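Local coordinates for capsular polysaccharide biosynthesis protein (Burkholderia pseudomallei, PDB 4BQN), which binds coenzyme A and is probably an acetyltransferase that acts in the biosynthesis of capsular polysaccharide, at residues 234-239 and 262-267. The protein carries 1 engineered substitution. Sequence-based numbering, arbitrary orientation.
Sequences LDVTKM and VLYKKK
Y264 turns its CG anti to its own carbonyl carbon (chi1 -71°), which lays the ring across V236 and carries OH on to D235. The CG of D235 is tucked between its own N and C, which brings OD1 up to the phenol. The motif is a two-residue beta hairpin: a type I' turn from V262 to K265 joins antiparallel strands 260-262 and 265-267, with L263 and Y264 at its tip. This tip docks on the irregular segment 234-239. Y264 OH donates to D235 OD1 at 2.6 Å. It reaches the syn side of the carboxylate, from somewhat outside its plane. Carboxylate and ring stand steeply to each other, with 76° between their planes. The CA of V236 sits over one ring face, toward the rim, in a CH-pi contact 3.6 Å from the ring centroid. A water links V236 N and Y264 OH by two long bonds. V236 O is gripped twice: by Y264 N at 2.9 Å and by the NE2 of Q261. V236 CG2 packs tightly on the turn, 3.5 Å from L263 CA. Deeper in, M239 CE touches V262 CG1, and Y272 of helix 269-281 packs on both side chains. In one conformer of K266, a water lies between its amine and that of K238. The contact lies near the coenzyme site: the V236 side chain is about 9 Å from the bound coenzyme A. On the buried side, T237 OG1 accepts the turn's L263 N at 3.1 Å, in a nearly straight bond of 172° at hydrogen.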
ATOM      1  N   LEU A 234       3.250   2.656   9.530  1.00 11.31           N
ATOM      2  CA  LEU A 234       3.477   3.104   8.154  1.00 11.30           C
ATOM      3  C   LEU A 234       3.062   4.560   7.963  1.00 10.37           C
ATOM      4  O   LEU A 234       2.438   4.912   6.965  1.00 12.45           O
ATOM      5  CB  LEU A 234       2.758   2.177   7.172  1.00 11.18           C
ATOM      6  CG  LEU A 234       3.257   0.734   7.225  1.00 12.85           C
ATOM      7  CD1 LEU A 234       2.392  -0.132   6.338  1.00 14.56           C
ATOM      8  CD2 LEU A 234       4.708   0.612   6.793  1.00 18.42           C
ATOM      9  N   ASP A 235       3.431   5.403   8.922  1.00 12.58           N
ATOM     10  CA  ASP A 235       3.008   6.804   8.926  1.00 13.02           C
ATOM     11  C   ASP A 235       4.058   7.787   8.395  1.00 12.74           C
ATOM     12  O   ASP A 235       3.881   9.000   8.526  1.00 14.76           O
ATOM     13  CB  ASP A 235       2.583   7.227  10.340  1.00 13.08           C
ATOM     14  CG  ASP A 235       3.750   7.319  11.301  1.00 15.00           C
ATOM     15  OD1 ASP A 235       4.765   6.622  11.106  1.00 15.04           O
ATOM     16  OD2 ASP A 235       3.645   8.089  12.276  1.00 20.86           O
ATOM     17  N   VAL A 236       5.129   7.275   7.787  1.00 12.27           N
ATOM     18  CA  VAL A 236       6.217   8.123   7.286  1.00 11.66           C
ATOM     19  C   VAL A 236       5.728   9.233   6.336  1.00 12.11           C
ATOM     20  O   VAL A 236       6.140  10.404   6.460  1.00 12.80           O
ATOM     21  CB  VAL A 236       7.341   7.277   6.606  1.00 13.01           C
ATOM     22  CG1 VAL A 236       6.824   6.351   5.506  1.00 14.00           C
ATOM     23  CG2 VAL A 236       8.448   8.172   6.053  1.00 15.23           C
ATOM     24  N   THR A 237       4.839   8.869   5.419  1.00 11.38           N
ATOM     25  CA  THR A 237       4.413   9.751   4.348  1.00 11.18           C
ATOM     26  C   THR A 237       2.896   9.797   4.284  1.00 10.44           C
ATOM     27  O   THR A 237       2.221   8.763   4.350  1.00 11.68           O
ATOM     28  CB  THR A 237       5.054   9.310   3.025  1.00 11.94           C
ATOM     29  OG1 THR A 237       6.456   9.599   3.107  1.00 13.48           O
ATOM     30  CG2 THR A 237       4.455  10.004   1.812  1.00 13.15           C
ATOM     31  N   LYS A 238       2.351  11.004   4.175  1.00 12.11           N
ATOM     32  CA  LYS A 238       0.902  11.184   4.231  1.00 10.50           C
ATOM     33  C   LYS A 238       0.477  12.039   3.056  1.00 10.22           C
ATOM     34  O   LYS A 238       0.758  13.244   3.023  1.00 13.90           O
ATOM     35  CB  LYS A 238       0.482  11.805   5.571  1.00 12.10           C
ATOM     36  CG  LYS A 238       0.901  10.985   6.794  1.00 12.46           C
ATOM     37  CD  LYS A 238       0.504  11.599   8.128  1.00 16.09           C
ATOM     38  CE  LYS A 238       0.941  10.694   9.276  1.00 16.06           C
ATOM     39  NZ  LYS A 238       0.702  11.282  10.625  1.00 26.29           N
ATOM     40  N   MET A 239      -0.140  11.397   2.069  1.00 10.54           N
ATOM     41  CA  MET A 239      -0.625  12.105   0.891  1.00 10.15           C
ATOM     42  C   MET A 239      -1.846  12.942   1.242  1.00 10.85           C
ATOM     43  O   MET A 239      -2.664  12.537   2.071  1.00 13.61           O
ATOM     44  CB  MET A 239      -0.943  11.139  -0.243  1.00 10.87           C
ATOM     45  CG  MET A 239       0.281  10.454  -0.847  1.00 12.79           C
ATOM     46  SD  MET A 239       1.327  11.614  -1.750  1.00 13.47           S
ATOM     47  CE  MET A 239       2.857  11.523  -0.847  1.00 18.72           C
ATOM     48  N   VAL A 262       6.034  14.124   3.964  1.00 14.97           N
ATOM     49  CA  VAL A 262       6.909  13.278   3.171  1.00 14.05           C
ATOM     50  C   VAL A 262       8.165  12.997   3.990  1.00 15.57           C
ATOM     51  O   VAL A 262       8.854  13.930   4.434  1.00 18.72           O
ATOM     52  CB  VAL A 262       7.224  13.905   1.788  1.00 18.50           C
ATOM     53  CG1 VAL A 262       6.075  13.665   0.814  1.00 25.06           C
ATOM     54  CG2 VAL A 262       7.532  15.393   1.910  1.00 23.67           C
ATOM     55  N   LEU A 263       8.455  11.717   4.207  1.00 15.53           N
ATOM     56  CA  LEU A 263       9.605  11.305   5.034  1.00 15.44           C
ATOM     57  C   LEU A 263       9.609  12.054   6.378  1.00 15.79           C
ATOM     58  O   LEU A 263      10.635  12.581   6.811  1.00 20.74           O
ATOM     59  CB  LEU A 263      10.932  11.478   4.272  1.00 21.76           C
ATOM     60  CG  LEU A 263      11.005  10.833   2.881  1.00 19.87           C
ATOM     61  CD1 LEU A 263      12.309  11.193   2.183  1.00 24.93           C
ATOM     62  CD2 LEU A 263      10.800   9.325   2.949  1.00 24.19           C
ATOM     63  N   TYR A 264       8.438  12.106   7.009  1.00 15.54           N
ATOM     64  CA  TYR A 264       8.217  12.721   8.327  1.00 17.10           C
ATOM     65  C   TYR A 264       8.352  14.241   8.369  1.00 20.63           C
ATOM     66  O   TYR A 264       8.350  14.829   9.450  1.00 26.96           O
ATOM     67  CB  TYR A 264       9.079  12.068   9.423  1.00 16.89           C
ATOM     68  CG  TYR A 264       8.619  10.669   9.775  1.00 16.56           C
ATOM     69  CD1 TYR A 264       7.422  10.459  10.473  1.00 19.23           C
ATOM     70  CD2 TYR A 264       9.362   9.559   9.388  1.00 20.01           C
ATOM     71  CE1 TYR A 264       6.985   9.183  10.784  1.00 17.01           C
ATOM     72  CE2 TYR A 264       8.946   8.273   9.708  1.00 18.76           C
ATOM     73  CZ  TYR A 264       7.760   8.087  10.401  1.00 18.72           C
ATOM     74  OH  TYR A 264       7.348   6.805  10.701  1.00 19.99           O
ATOM     75  N   LYS A 265       8.460  14.870   7.201  1.00 20.47           N
ATOM     76  CA  LYS A 265       8.528  16.329   7.106  0.60 22.09           C
ATOM     77  C   LYS A 265       7.267  16.888   6.456  1.00 20.29           C
ATOM     78  O   LYS A 265       6.756  16.325   5.496  1.00 21.05           O
ATOM     79  CB  LYS A 265       9.752  16.767   6.292  0.60 25.77           C
ATOM     80  CG  LYS A 265      11.085  16.187   6.753  0.60 29.48           C
ATOM     81  CD  LYS A 265      11.415  16.567   8.189  0.60 38.23           C
ATOM     82  CE  LYS A 265      12.720  15.929   8.640  0.60 55.08           C
ATOM     83  NZ  LYS A 265      12.906  15.995  10.116  0.60 69.52           N
ATOM     84  N   LYS A 266       6.773  18.004   6.977  1.00 19.52           N
ATOM     85  CA  LYS A 266       5.608  18.643   6.387  0.60 19.41           C
ATOM     86  C   LYS A 266       6.013  19.506   5.196  1.00 18.05           C
ATOM     87  O   LYS A 266       7.055  20.173   5.210  1.00 22.34           O
ATOM     88  CB  LYS A 266       4.837  19.469   7.424  0.60 23.44           C
ATOM     89  CG  LYS A 266       4.289  18.669   8.605  0.60 26.08           C
ATOM     90  CD  LYS A 266       3.288  17.597   8.179  0.60 31.35           C
ATOM     91  CE  LYS A 266       2.507  17.040   9.364  0.60 31.00           C
ATOM     92  NZ  LYS A 266       3.353  16.305  10.348  0.60 32.63           N
ATOM     93  N   LYS A 267       5.183  19.475   4.163  1.00 17.94           N
ATOM     94  CA  LYS A 267       5.392  20.280   2.959  1.00 18.03           C
ATOM     95  C   LYS A 267       4.051  20.835   2.485  1.00 15.18           C
ATOM     96  O   LYS A 267       3.089  20.081   2.300  1.00 17.59           O
ATOM     97  CB  LYS A 267       6.040  19.419   1.876  1.00 21.88           C
ATOM     98  CG  LYS A 267       6.558  20.167   0.658  1.00 28.97           C
ATOM     99  CD  LYS A 267       7.415  19.253  -0.214  1.00 43.72           C
ATOM    100  CE  LYS A 267       8.720  18.845   0.473  1.00 40.62           C
ATOM    101  NZ  LYS A 267       9.619  18.022  -0.389  1.00 39.49           N
TER
HETATM  102  O   HOH W   1       6.701   4.509   8.460  1.00 18.66           O
HETATM  103  O   HOH W   2       1.751  13.673  10.990  1.00 33.54           O